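Local coordinates for protein GTN Reductase (PDB 5N6G) that binds FMN and probably reduces activated carbon-carbon double bonds with NADH or NADPH, as an ene-reductase of the Old Yellow Enzyme family, at residues S105-Q110 with E141-R146; I185-K190 with N238-A243; V252-G257 with R294-K299. All blocks are in the same frame, centred on the assembly; numbering follows the deposited sequence.

Contact 1. Residues S105-Q110 with E141-R146; sequences SHTSLQ and ETSEPR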
ATOM      1  N   SER A 105     -12.533  -7.380   6.858  1.00 13.63           N
ATOM      2  CA  SER A 105     -12.956  -6.508   7.947  1.00 14.10           C
ATOM      3  C   SER A 105     -13.891  -7.287   8.871  1.00 14.71           C
ATOM      4  O   SER A 105     -14.109  -8.490   8.711  1.00 14.52           O
ATOM      5  CB  SER A 105     -13.608  -5.239   7.388  1.00 13.54           C
ATOM      6  OG  SER A 105     -13.884  -4.256   8.388  1.00 16.71           O
ATOM      7  N   HIS A 106     -14.421  -6.581   9.863  1.00 14.75           N
ATOM      8  CA  HIS A 106     -15.288  -7.153  10.874  1.00 14.78           C
ATOM      9  C   HIS A 106     -16.419  -6.171  11.125  1.00 15.38           C
ATOM     10  O   HIS A 106     -16.233  -4.963  10.997  1.00 15.70           O
ATOM     11  CB  HIS A 106     -14.502  -7.420  12.164  1.00 18.94           C
ATOM     12  CG  HIS A 106     -15.256  -8.215  13.183  1.00 21.09           C
ATOM     13  ND1 HIS A 106     -15.954  -7.618  14.212  1.00 28.33           N
ATOM     14  CD2 HIS A 106     -15.395  -9.554  13.359  1.00 21.69           C
ATOM     15  CE1 HIS A 106     -16.515  -8.552  14.956  1.00 23.66           C
ATOM     16  NE2 HIS A 106     -16.177  -9.734  14.470  1.00 25.36           N
ATOM     17  N   THR A 107     -17.599  -6.701  11.430  1.00 16.22           N
ATOM     18  CA  THR A 107     -18.762  -5.841  11.655  1.00 16.32           C
ATOM     19  C   THR A 107     -18.506  -4.788  12.730  1.00 18.14           C
ATOM     20  O   THR A 107     -19.024  -3.672  12.627  1.00 20.85           O
ATOM     21  CB  THR A 107     -19.970  -6.681  12.036  1.00 18.32           C
ATOM     22  OG1 THR A 107     -19.655  -7.461  13.205  1.00 22.22           O
ATOM     23  CG2 THR A 107     -20.382  -7.584  10.887  1.00 18.89           C
ATOM     24  N   SER A 108     -17.709  -5.110  13.754  1.00 18.95           N
ATOM     25  CA  SER A 108     -17.467  -4.172  14.851  1.00 20.09           C
ATOM     26  C   SER A 108     -16.689  -2.926  14.414  1.00 20.12           C
ATOM     27  O   SER A 108     -16.659  -1.932  15.156  1.00 25.06           O
ATOM     28  CB  SER A 108     -16.723  -4.891  15.982  1.00 23.86           C
ATOM     29  OG  SER A 108     -15.421  -5.233  15.546  1.00 24.11           O
ATOM     30  N   LEU A 109     -16.036  -2.961  13.249  1.00 16.56           N
ATOM     31  CA  LEU A 109     -15.299  -1.829  12.706  1.00 18.24           C
ATOM     32  C   LEU A 109     -16.107  -1.018  11.701  1.00 21.88           C
ATOM     33  O   LEU A 109     -15.678   0.081  11.325  1.00 22.22           O
ATOM     34  CB  LEU A 109     -14.005  -2.322  12.026  1.00 16.76           C
ATOM     35  CG  LEU A 109     -13.048  -3.105  12.920  1.00 19.87           C
ATOM     36  CD1 LEU A 109     -11.943  -3.774  12.077  1.00 19.46           C
ATOM     37  CD2 LEU A 109     -12.444  -2.192  13.967  1.00 36.48           C
ATOM     38  N   GLN A 110     -17.230  -1.553  11.217  1.00 17.43           N
ATOM     39  CA  GLN A 110     -18.002  -0.967  10.140  1.00 17.97           C
ATOM     40  C   GLN A 110     -19.008   0.040  10.673  1.00 19.75           C
ATOM     41  O   GLN A 110     -19.516  -0.108  11.793  1.00 19.65           O
ATOM     42  CB  GLN A 110     -18.749  -2.057   9.380  1.00 18.43           C
ATOM     43  CG  GLN A 110     -17.793  -2.925   8.603  1.00 15.65           C
ATOM     44  CD  GLN A 110     -17.141  -2.177   7.482  1.00 21.09           C
ATOM     45  OE1 GLN A 110     -17.803  -1.448   6.725  1.00 21.79           O
ATOM     46  NE2 GLN A 110     -15.836  -2.319   7.368  1.00 18.97           N
ATOM     47  N   GLU A 141     -12.197 -13.882  13.161  1.00 27.00           N
ATOM     48  CA  GLU A 141     -12.355 -14.175  11.745  1.00 25.21           C
ATOM     49  C   GLU A 141     -13.047 -12.998  11.086  1.00 19.98           C
ATOM     50  O   GLU A 141     -13.923 -12.364  11.690  1.00 22.46           O
ATOM     51  CB  GLU A 141     -13.184 -15.438  11.556  1.00 23.44           C
ATOM     52  CG  GLU A 141     -12.568 -16.667  12.217  1.00 36.14           C
ATOM     53  CD  GLU A 141     -13.457 -17.901  12.143  1.00 56.58           C
ATOM     54  OE1 GLU A 141     -14.400 -17.922  11.324  1.00 62.44           O
ATOM     55  OE2 GLU A 141     -13.210 -18.854  12.913  1.00 67.36           O
ATOM     56  N   THR A 142     -12.667 -12.712   9.845  1.00 16.97           N
ATOM     57  CA  THR A 142     -13.333 -11.646   9.112  1.00 14.44           C
ATOM     58  C   THR A 142     -14.803 -12.004   8.887  1.00 18.29           C
ATOM     59  O   THR A 142     -15.184 -13.169   8.780  1.00 21.41           O
ATOM     60  CB  THR A 142     -12.631 -11.340   7.788  1.00 18.39           C
ATOM     61  OG1 THR A 142     -12.447 -12.534   7.020  1.00 17.07           O
ATOM     62  CG2 THR A 142     -11.271 -10.694   8.080  1.00 17.60           C
ATOM     63  N   SER A 143     -15.618 -10.961   8.801  1.00 15.57           N
ATOM     64  CA  SER A 143     -17.063 -11.077   8.752  1.00 16.26           C
ATOM     65  C   SER A 143     -17.546 -11.391   7.337  1.00 15.59           C
ATOM     66  O   SER A 143     -16.870 -11.122   6.335  1.00 19.78           O
ATOM     67  CB  SER A 143     -17.693  -9.761   9.225  1.00 19.54           C
ATOM     68  OG  SER A 143     -17.398  -9.505  10.583  1.00 19.51           O
ATOM     69  N   GLU A 144     -18.772 -11.908   7.262  1.00 16.23           N
ATOM     70  CA  GLU A 144     -19.435 -12.135   5.974  1.00 16.24           C
ATOM     71  C   GLU A 144     -19.663 -10.810   5.252  1.00 16.00           C
ATOM     72  O   GLU A 144     -20.341  -9.931   5.813  1.00 18.16           O
ATOM     73  CB  GLU A 144     -20.804 -12.787   6.172  1.00 20.51           C
ATOM     74  CG  GLU A 144     -20.805 -14.126   6.785  1.00 29.08           C
ATOM     75  CD  GLU A 144     -22.208 -14.728   6.820  1.00 51.45           C
ATOM     76  OE1 GLU A 144     -23.209 -13.976   6.966  1.00 24.04           O
ATOM     77  OE2 GLU A 144     -22.302 -15.960   6.690  1.00 47.49           O
ATOM     78  N   PRO A 145     -19.192 -10.640   4.019  1.00 16.76           N
ATOM     79  CA  PRO A 145     -19.397  -9.383   3.297  1.00 16.23           C
ATOM     80  C   PRO A 145     -20.683  -9.380   2.492  1.00 19.55           C
ATOM     81  O   PRO A 145     -21.260 -10.423   2.188  1.00 22.95           O
ATOM     82  CB  PRO A 145     -18.200  -9.323   2.341  1.00 15.33           C
ATOM     83  CG  PRO A 145     -17.957 -10.772   2.034  1.00 17.32           C
ATOM     84  CD  PRO A 145     -18.278 -11.536   3.284  1.00 18.48           C
ATOM     85  N   ARG A 146     -21.102  -8.171   2.120  1.00 14.60           N
ATOM     86  CA  ARG A 146     -22.192  -7.982   1.176  1.00 16.63           C
ATOM     87  C   ARG A 146     -21.633  -7.477  -0.143  1.00 16.58           C
ATOM     88  O   ARG A 146     -20.602  -6.792  -0.178  1.00 16.01           O
ATOM     89  CB  ARG A 146     -23.250  -7.001   1.701  1.00 19.18           C
ATOM     90  CG  ARG A 146     -22.785  -5.584   1.880  1.00 18.31           C
ATOM     91  CD  ARG A 146     -23.983  -4.667   2.308  1.00 22.02           C
ATOM     92  NE  ARG A 146     -23.542  -3.270   2.349  1.00 24.22           N
ATOM     93  CZ  ARG A 146     -23.517  -2.455   1.292  1.00 24.23           C
ATOM     94  NH1 ARG A 146     -23.951  -2.866   0.107  1.00 26.55           N
ATOM     95  NH2 ARG A 146     -23.045  -1.227   1.425  1.00 23.09           N
TER
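Ser143 meets the 105-110 loop with two bonds, one from its backbone and one through its hydroxyl. Its N-H points almost straight at Ser105 O, 2.9 Å away with 168° at the hydrogen and in the carbonyl plane. OG in turn accepts the N-H of Thr107, 2.9 Å from N to OG along a more bent path of 146°. With OG anti to the carbonyl carbon (chi1 -65°), the hydroxyl reaches over to the turn that begins at Thr107, and the two bonds straddle His106. OG therefore also lies 3.2 Å from His106 CA and touches Thr107 CG2 at 3.6 Å. The imidazole comes alongside the same segment: CD2 brings the ring edge to Glu141 O at 3.6 Å, near the ring plane, while Ser143 OG sits obliquely to it. Next to the Ser143 N bond, Thr142 packs CA and CB against Ser105 O, so this carbonyl receives one N-H and a close C-H.

The ring is also held from within its own segment, through ND1. His106 ND1 accepts the N-H of Ser108 and shares a further hydrogen bond with Ser108 OG, which limits rotation of the imidazole, and Thr128 and Ile130 of strand 127-131 pack against the ring. Ser105 OG turns away to Gln63 O and Gln110 NE2. The contact ties two loops of the excursion between barrel strand 94-99 and helix 150-169, an insertion of short strands and loops characteristic of the Old Yellow Enzyme version of the TIM barrel.

Contact 2. Residues I185-K190 with N238-A243; sequences IEQFLK and NDIFEA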
ATOM      1  N   ILE A 185      -9.598  -3.385  -4.176  1.00 10.60           N
ATOM      2  CA  ILE A 185      -9.349  -3.270  -5.609  1.00 12.95           C
ATOM      3  C   ILE A 185      -8.940  -4.620  -6.167  1.00 12.25           C
ATOM      4  O   ILE A 185      -9.394  -5.021  -7.247  1.00 14.09           O
ATOM      5  CB  ILE A 185      -8.305  -2.179  -5.894  1.00 11.84           C
ATOM      6  CG1 ILE A 185      -8.864  -0.810  -5.478  1.00 14.07           C
ATOM      7  CG2 ILE A 185      -7.970  -2.131  -7.385  1.00 14.06           C
ATOM      8  CD1 ILE A 185      -7.868   0.336  -5.546  1.00 13.35           C
ATOM      9  N   GLU A 186      -8.097  -5.350  -5.436  1.00 12.28           N
ATOM     10  CA  GLU A 186      -7.685  -6.685  -5.864  1.00 12.39           C
ATOM     11  C   GLU A 186      -8.845  -7.659  -5.883  1.00 11.75           C
ATOM     12  O   GLU A 186      -8.866  -8.596  -6.692  1.00 14.74           O
ATOM     13  CB  GLU A 186      -6.612  -7.264  -4.946  1.00 19.88           C
ATOM     14  CG  GLU A 186      -5.256  -7.150  -5.490  1.00 30.35           C
ATOM     15  CD  GLU A 186      -4.305  -8.266  -5.052  1.00 23.44           C
ATOM     16  OE1 GLU A 186      -4.676  -9.257  -4.352  1.00 21.04           O
ATOM     17  OE2 GLU A 186      -3.144  -8.107  -5.442  1.00 24.22           O
ATOM     18  N   GLN A 187      -9.790  -7.499  -4.960  1.00 11.40           N
ATOM     19  CA  GLN A 187     -10.972  -8.355  -4.945  1.00 10.89           C
ATOM     20  C   GLN A 187     -11.767  -8.230  -6.245  1.00 12.24           C
ATOM     21  O   GLN A 187     -12.286  -9.221  -6.769  1.00 14.11           O
ATOM     22  CB  GLN A 187     -11.843  -8.019  -3.731  1.00 11.75           C
ATOM     23  CG  GLN A 187     -11.237  -8.449  -2.404  1.00 12.60           C
ATOM     24  CD  GLN A 187     -11.770  -7.676  -1.199  1.00 13.40           C
ATOM     25  OE1 GLN A 187     -12.947  -7.328  -1.134  1.00 12.57           O
ATOM     26  NE2 GLN A 187     -10.905  -7.453  -0.222  1.00 11.66           N
ATOM     27  N   PHE A 188     -11.854  -7.015  -6.792  1.00 11.04           N
ATOM     28  CA  PHE A 188     -12.450  -6.830  -8.116  1.00 12.87           C
ATOM     29  C   PHE A 188     -11.569  -7.418  -9.214  1.00 15.30           C
ATOM     30  O   PHE A 188     -12.081  -7.995 -10.186  1.00 14.19           O
ATOM     31  CB  PHE A 188     -12.653  -5.346  -8.399  1.00 13.01           C
ATOM     32  CG  PHE A 188     -13.932  -4.746  -7.861  1.00 12.20           C
ATOM     33  CD1 PHE A 188     -13.979  -4.181  -6.599  1.00 12.70           C
ATOM     34  CD2 PHE A 188     -15.088  -4.726  -8.630  1.00 12.71           C
ATOM     35  CE1 PHE A 188     -15.148  -3.633  -6.121  1.00 13.93           C
ATOM     36  CE2 PHE A 188     -16.260  -4.147  -8.169  1.00 14.81           C
ATOM     37  CZ  PHE A 188     -16.293  -3.603  -6.916  1.00 14.63           C
ATOM     38  N   LEU A 189     -10.250  -7.273  -9.088  1.00 14.03           N
ATOM     39  CA  LEU A 189      -9.334  -7.685 -10.159  0.52 14.63           C
ATOM     40  C   LEU A 189      -9.273  -9.195 -10.322  1.00 16.15           C
ATOM     41  O   LEU A 189      -9.256  -9.706 -11.449  1.00 14.31           O
ATOM     42  CB  LEU A 189      -7.913  -7.210  -9.865  0.52 14.01           C
ATOM     43  CG  LEU A 189      -7.509  -5.757 -10.003  0.52 14.18           C
ATOM     44  CD1 LEU A 189      -6.077  -5.623  -9.517  0.52 14.97           C
ATOM     45  CD2 LEU A 189      -7.633  -5.326 -11.438  0.52 21.58           C
ATOM     46  N   LYS A 190      -9.181  -9.931  -9.219  1.00 13.71           N
ATOM     47  CA  LYS A 190      -8.849 -11.356  -9.273  1.00 12.08           C
ATOM     48  C   LYS A 190     -10.092 -12.254  -9.326  1.00 16.27           C
ATOM     49  O   LYS A 190     -11.163 -11.936  -8.803  1.00 17.07           O
ATOM     50  CB  LYS A 190      -7.922 -11.727  -8.113  1.00 12.91           C
ATOM     51  CG  LYS A 190      -6.572 -11.032  -8.233  1.00 15.61           C
ATOM     52  CD  LYS A 190      -5.561 -11.459  -7.208  1.00 16.12           C
ATOM     53  CE  LYS A 190      -4.220 -10.778  -7.466  1.00 19.89           C
ATOM     54  NZ  LYS A 190      -3.223 -10.954  -6.366  1.00 24.35           N
ATOM     55  N   ASN A 238      -4.649 -12.789   2.162  1.00 13.80           N
ATOM     56  CA  ASN A 238      -6.072 -12.591   2.408  1.00 15.53           C
ATOM     57  C   ASN A 238      -6.939 -13.466   1.501  1.00 13.68           C
ATOM     58  O   ASN A 238      -8.026 -13.071   1.058  1.00 14.96           O
ATOM     59  CB  ASN A 238      -6.420 -11.110   2.320  1.00 16.31           C
ATOM     60  CG  ASN A 238      -5.764 -10.333   3.454  1.00 13.17           C
ATOM     61  OD1 ASN A 238      -5.918 -10.713   4.623  1.00 18.65           O
ATOM     62  ND2 ASN A 238      -4.945  -9.345   3.121  1.00 15.97           N
ATOM     63  N   ASP A 239      -6.484 -14.698   1.301  1.00 14.13           N
ATOM     64  CA  ASP A 239      -7.300 -15.793   0.779  1.00 14.21           C
ATOM     65  C   ASP A 239      -7.678 -15.623  -0.691  1.00 15.66           C
ATOM     66  O   ASP A 239      -8.658 -16.228  -1.139  1.00 20.20           O
ATOM     67  CB  ASP A 239      -8.573 -15.950   1.626  1.00 17.38           C
ATOM     68  CG  ASP A 239      -9.175 -17.323   1.550  1.00 23.93           C
ATOM     69  OD1 ASP A 239      -8.428 -18.300   1.324  1.00 26.29           O
ATOM     70  OD2 ASP A 239     -10.421 -17.441   1.759  1.00 23.46           O
ATOM     71  N   ILE A 240      -6.918 -14.852  -1.460  1.00 16.48           N
ATOM     72  CA  ILE A 240      -7.270 -14.493  -2.831  1.00 14.32           C
ATOM     73  C   ILE A 240      -6.498 -15.385  -3.796  1.00 16.72           C
ATOM     74  O   ILE A 240      -5.438 -15.932  -3.451  1.00 15.98           O
ATOM     75  CB  ILE A 240      -7.003 -12.990  -3.076  1.00 14.27           C
ATOM     76  CG1 ILE A 240      -7.870 -12.465  -4.204  1.00 16.07           C
ATOM     77  CG2 ILE A 240      -5.527 -12.712  -3.334  1.00 15.62           C
ATOM     78  CD1 ILE A 240      -8.093 -10.975  -4.122  1.00 18.09           C
ATOM     79  N   PHE A 241      -7.077 -15.617  -4.977  1.00 15.27           N
ATOM     80  CA  PHE A 241      -6.490 -16.516  -5.973  1.00 14.74           C
ATOM     81  C   PHE A 241      -6.788 -16.013  -7.379  1.00 18.00           C
ATOM     82  O   PHE A 241      -7.905 -15.600  -7.679  1.00 16.26           O
ATOM     83  CB  PHE A 241      -7.014 -17.955  -5.815  1.00 15.70           C
ATOM     84  CG  PHE A 241      -6.605 -18.898  -6.915  1.00 15.22           C
ATOM     85  CD1 PHE A 241      -5.412 -19.615  -6.846  1.00 20.17           C
ATOM     86  CD2 PHE A 241      -7.434 -19.107  -8.005  1.00 17.55           C
ATOM     87  CE1 PHE A 241      -5.053 -20.504  -7.880  1.00 18.80           C
ATOM     88  CE2 PHE A 241      -7.080 -19.979  -9.010  1.00 19.99           C
ATOM     89  CZ  PHE A 241      -5.874 -20.679  -8.938  1.00 18.73           C
ATOM     90  N   GLU A 242      -5.787 -16.076  -8.252  1.00 15.40           N
ATOM     91  CA  GLU A 242      -5.954 -15.763  -9.669  1.00 15.23           C
ATOM     92  C   GLU A 242      -5.116 -16.766 -10.446  1.00 17.63           C
ATOM     93  O   GLU A 242      -3.910 -16.853 -10.218  1.00 19.17           O
ATOM     94  CB  GLU A 242      -5.494 -14.334  -9.995  1.00 16.53           C
ATOM     95  CG  GLU A 242      -5.349 -14.036 -11.467  1.00 16.54           C
ATOM     96  CD  GLU A 242      -6.639 -14.216 -12.234  1.00 21.57           C
ATOM     97  OE1 GLU A 242      -7.655 -13.634 -11.786  1.00 21.57           O
ATOM     98  OE2 GLU A 242      -6.650 -14.964 -13.259  1.00 21.05           O
ATOM     99  N   ALA A 243      -5.738 -17.514 -11.355  1.00 17.24           N
ATOM    100  CA  ALA A 243      -5.015 -18.573 -12.050  1.00 22.35           C
ATOM    101  C   ALA A 243      -4.183 -18.063 -13.221  1.00 21.46           C
ATOM    102  O   ALA A 243      -3.237 -18.751 -13.633  1.00 21.78           O
ATOM    103  CB  ALA A 243      -6.002 -19.622 -12.561  1.00 22.57           C
TER
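Lys190 and Glu242 bring the two backbones closest, their CA atoms 5.3 Å apart, where helix 184-189 has just ended and an extended chain runs past it. Lys190 is the first residue to leave helical angles, although its N still bonds back to Glu186 O. No hydrogen bond joins the two segments; the contact is made by aliphatic carbon against backbone and by the stems of charged side chains.

Ile240 packs against the last helical turn. Its CG1 is anti to the backbone N (chi1 -156°), and the extended branch carries CD1 up to Glu186 O at 3.6 Å, while CG2 faces Glu186 OE1 at 3.7 Å. The lysine stem crosses this isoleucine at about a right angle, with CD 3.9 Å from Ile240 CG1. Along the same stem, Lys190 CG touches Glu242 CB, also at 3.9 Å. The extended segment belongs to the loop that follows barrel strand 227-231 and leads into helix 245-256, whereas 184-189 is a short extra helix in the connection from strand 174-178 to helix 204-222; the loops after two adjacent strands of the TIM barrel thus pack together at the C-terminal ends of the strands, the end that holds the flavin.

Stretched out fully beyond CG, Lys190 passes Ile240 and returns its NZ to Glu186 in a salt bridge, 3.0 Å from NZ to OE2, whose individual hydrogen bonds are weak. The carboxylate is also gripped by Gly182 N and Ser232 OG, so the buried charge has several partners. Glu242 bends at chi2 (60°), bringing OE1 within 3.6 Å of Lys190 CA; this oxygen is held by Ser191 OG and by a salt bridge to Arg207, which also reaches Leu189 O.

Contact 3. Residues V252-G257 with R294-K299; sequences VVEQLG and RNAGGK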
ATOM      1  N   VAL A 252      -3.591  -4.358 -17.075  1.00 13.49           N
ATOM      2  CA  VAL A 252      -3.691  -3.279 -16.090  1.00 12.69           C
ATOM      3  C   VAL A 252      -2.582  -2.261 -16.311  1.00 15.27           C
ATOM      4  O   VAL A 252      -2.838  -1.052 -16.392  1.00 13.46           O
ATOM      5  CB  VAL A 252      -3.659  -3.845 -14.661  1.00 14.67           C
ATOM      6  CG1 VAL A 252      -3.396  -2.749 -13.643  1.00 16.62           C
ATOM      7  CG2 VAL A 252      -5.002  -4.533 -14.375  1.00 15.62           C
ATOM      8  N   VAL A 253      -1.331  -2.726 -16.394  1.00 14.42           N
ATOM      9  CA  VAL A 253      -0.257  -1.735 -16.493  1.00 14.90           C
ATOM     10  C   VAL A 253      -0.175  -1.117 -17.882  1.00 15.29           C
ATOM     11  O   VAL A 253       0.291   0.018 -18.014  1.00 15.51           O
ATOM     12  CB  VAL A 253       1.134  -2.257 -16.085  1.00 20.40           C
ATOM     13  CG1 VAL A 253       1.232  -2.411 -14.622  1.00 21.12           C
ATOM     14  CG2 VAL A 253       1.549  -3.502 -16.874  1.00 18.08           C
ATOM     15  N   GLU A 254      -0.628  -1.805 -18.936  1.00 14.90           N
ATOM     16  CA  GLU A 254      -0.757  -1.143 -20.223  0.51 18.01           C
ATOM     17  C   GLU A 254      -1.672   0.070 -20.100  1.00 17.88           C
ATOM     18  O   GLU A 254      -1.376   1.141 -20.631  1.00 17.58           O
ATOM     19  CB  GLU A 254      -1.292  -2.135 -21.252  0.51 19.48           C
ATOM     20  CG  GLU A 254      -1.513  -1.559 -22.610  0.51 17.26           C
ATOM     21  CD  GLU A 254      -2.551  -2.327 -23.413  0.51 38.71           C
ATOM     22  OE1 GLU A 254      -2.954  -3.436 -22.986  0.51 28.35           O
ATOM     23  OE2 GLU A 254      -2.979  -1.807 -24.465  0.51 53.88           O
ATOM     24  N   GLN A 255      -2.782  -0.087 -19.387  1.00 14.61           N
ATOM     25  CA  GLN A 255      -3.685   1.037 -19.204  1.00 13.87           C
ATOM     26  C   GLN A 255      -3.078   2.096 -18.299  1.00 14.17           C
ATOM     27  O   GLN A 255      -3.236   3.293 -18.554  1.00 14.18           O
ATOM     28  CB  GLN A 255      -5.021   0.561 -18.640  1.00 12.06           C
ATOM     29  CG  GLN A 255      -5.714  -0.482 -19.484  1.00 13.96           C
ATOM     30  CD  GLN A 255      -5.594  -0.268 -20.976  1.00 28.04           C
ATOM     31  OE1 GLN A 255      -5.945   0.781 -21.497  1.00 24.37           O
ATOM     32  NE2 GLN A 255      -5.087  -1.273 -21.675  1.00 45.59           N
ATOM     33  N   LEU A 256      -2.365   1.681 -17.234  1.00 12.53           N
ATOM     34  CA  LEU A 256      -1.716   2.649 -16.353  1.00 12.92           C
ATOM     35  C   LEU A 256      -0.617   3.413 -17.074  1.00 12.74           C
ATOM     36  O   LEU A 256      -0.339   4.566 -16.736  1.00 13.79           O
ATOM     37  CB  LEU A 256      -1.158   1.947 -15.114  1.00 13.78           C
ATOM     38  CG  LEU A 256      -2.221   1.348 -14.196  1.00 13.42           C
ATOM     39  CD1 LEU A 256      -1.520   0.570 -13.080  1.00 17.24           C
ATOM     40  CD2 LEU A 256      -3.146   2.349 -13.574  1.00 15.19           C
ATOM     41  N   GLY A 257       0.009   2.791 -18.076  1.00 13.66           N
ATOM     42  CA  GLY A 257       1.034   3.453 -18.863  1.00 13.13           C
ATOM     43  C   GLY A 257       0.537   4.639 -19.646  1.00 14.46           C
ATOM     44  O   GLY A 257       1.338   5.454 -20.119  1.00 16.25           O
ATOM     45  N   ARG A 294       6.052   0.092 -19.808  1.00 13.96           N
ATOM     46  CA  ARG A 294       6.923   0.999 -20.558  1.00 15.25           C
ATOM     47  C   ARG A 294       6.475   1.135 -22.006  1.00 17.37           C
ATOM     48  O   ARG A 294       6.524   2.237 -22.592  1.00 16.99           O
ATOM     49  CB  ARG A 294       8.370   0.501 -20.504  1.00 15.72           C
ATOM     50  CG  ARG A 294       9.002   0.607 -19.138  1.00 14.84           C
ATOM     51  CD  ARG A 294       9.264   2.040 -18.742  1.00 19.32           C
ATOM     52  NE  ARG A 294      10.020   2.108 -17.492  1.00 18.69           N
ATOM     53  CZ  ARG A 294       9.670   2.807 -16.419  1.00 18.66           C
ATOM     54  NH1 ARG A 294       8.569   3.551 -16.420  1.00 17.28           N
ATOM     55  NH2 ARG A 294      10.441   2.782 -15.340  1.00 21.49           N
ATOM     56  N   ASN A 295       6.087   0.015 -22.621  1.00 14.15           N
ATOM     57  CA  ASN A 295       5.777   0.035 -24.047  1.00 15.02           C
ATOM     58  C   ASN A 295       4.489   0.799 -24.324  1.00 16.20           C
ATOM     59  O   ASN A 295       4.262   1.207 -25.469  1.00 19.43           O
ATOM     60  CB  ASN A 295       5.646  -1.390 -24.573  1.00 15.35           C
ATOM     61  CG  ASN A 295       6.961  -2.111 -24.647  1.00 18.52           C
ATOM     62  OD1 ASN A 295       8.029  -1.509 -24.541  1.00 21.73           O
ATOM     63  ND2 ASN A 295       6.892  -3.420 -24.838  1.00 23.67           N
ATOM     64  N   ALA A 296       3.636   0.959 -23.313  1.00 17.33           N
ATOM     65  CA  ALA A 296       2.427   1.775 -23.430  1.00 18.20           C
ATOM     66  C   ALA A 296       2.686   3.249 -23.190  1.00 18.31           C
ATOM     67  O   ALA A 296       1.730   4.046 -23.230  1.00 18.37           O
ATOM     68  CB  ALA A 296       1.367   1.311 -22.442  1.00 16.11           C
ATOM     69  N   GLY A 297       3.923   3.633 -22.918  1.00 15.97           N
ATOM     70  CA  GLY A 297       4.252   5.012 -22.616  1.00 17.04           C
ATOM     71  C   GLY A 297       4.495   5.302 -21.158  1.00 16.01           C
ATOM     72  O   GLY A 297       4.691   6.467 -20.801  1.00 17.29           O
ATOM     73  N   GLY A 298       4.501   4.285 -20.300  1.00 13.88           N
ATOM     74  CA  GLY A 298       4.575   4.526 -18.874  1.00 13.34           C
ATOM     75  C   GLY A 298       5.936   5.043 -18.474  1.00 18.06           C
ATOM     76  O   GLY A 298       6.965   4.427 -18.778  1.00 18.08           O
ATOM     77  N   LYS A 299       5.945   6.164 -17.753  1.00 14.04           N
ATOM     78  CA  LYS A 299       7.166   6.833 -17.331  1.00 17.23           C
ATOM     79  C   LYS A 299       7.276   6.946 -15.816  1.00 17.40           C
ATOM     80  O   LYS A 299       8.214   7.588 -15.328  1.00 19.20           O
ATOM     81  CB  LYS A 299       7.236   8.219 -17.983  1.00 18.62           C
ATOM     82  CG  LYS A 299       7.321   8.191 -19.509  1.00 23.25           C
ATOM     83  CD  LYS A 299       8.651   7.669 -19.992  1.00 40.07           C
ATOM     84  CE  LYS A 299       8.821   7.843 -21.508  1.00 55.44           C
ATOM     85  NZ  LYS A 299       7.932   6.954 -22.332  1.00 56.06           N
TER
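A Schellman motif closes helix 286-295 where it meets the end of helix 245-256, two neighbouring helices on the outside of the TIM barrel. Gly297 leaves the helix with positive phi (104°), and its N bonds back to Arg294 O at 3.0 Å. Just before this turn, Ala296 pushes its methyl into the last turn of the facing helix: CB lies 3.3 Å from Glu254 O, with Glu254 CA at 3.9 Å. Beyond the alanine, bare backbones meet. Gly257 and Gly298 bring their CA atoms to 3.7 Å. Gly257 O approaches Gly297 C at 3.3 Å and lies 3.4 Å from Gly298 N, but the angle there is too poor for a hydrogen bond.

The glycine turn is steadied from its own helix: Arg294 NH1 donates to Gly298 O from above the carbonyl plane and also reaches Gly300 O, while NH2 forms a salt bridge with Asp323. Gly257 O has a C-H contact from Gly298 CA at 3.6 Å and faces another acceptor, Ala296 O, at 3.4 Å, with no N-H of the other segment in bonding geometry. With no hydrogen bond or charge pair crossing between the two segments, their fit rests on shape, on one methyl and on glycines that let main chain lie against main chain.

In the fold
All three contacts sit around the same barrel but at different depths. Contact 2 is the buried one and lies nearest the flavin, the side chain of Glu186 being about 9 Å from both FMN and 2-phenylacrylic acid; contacts 1 and 3 are partly buried, contact 3 far out on the barrel's helical shell. Contact 1 belongs to the insertion and relies on direct hydrogen bonds between loops, whereas contacts 2 and 3 have none across their segments: contact 2 uses aliphatic stems around buried charges, contact 3 glycine backbone. Contacts 2 and 3 touch by packing of Leu189 on Val252, and helix 245-256 supplies one side of contact 3 and packs Tyr249 against contact 2. The centres of contacts 1 and 3 are about 35 Å apart.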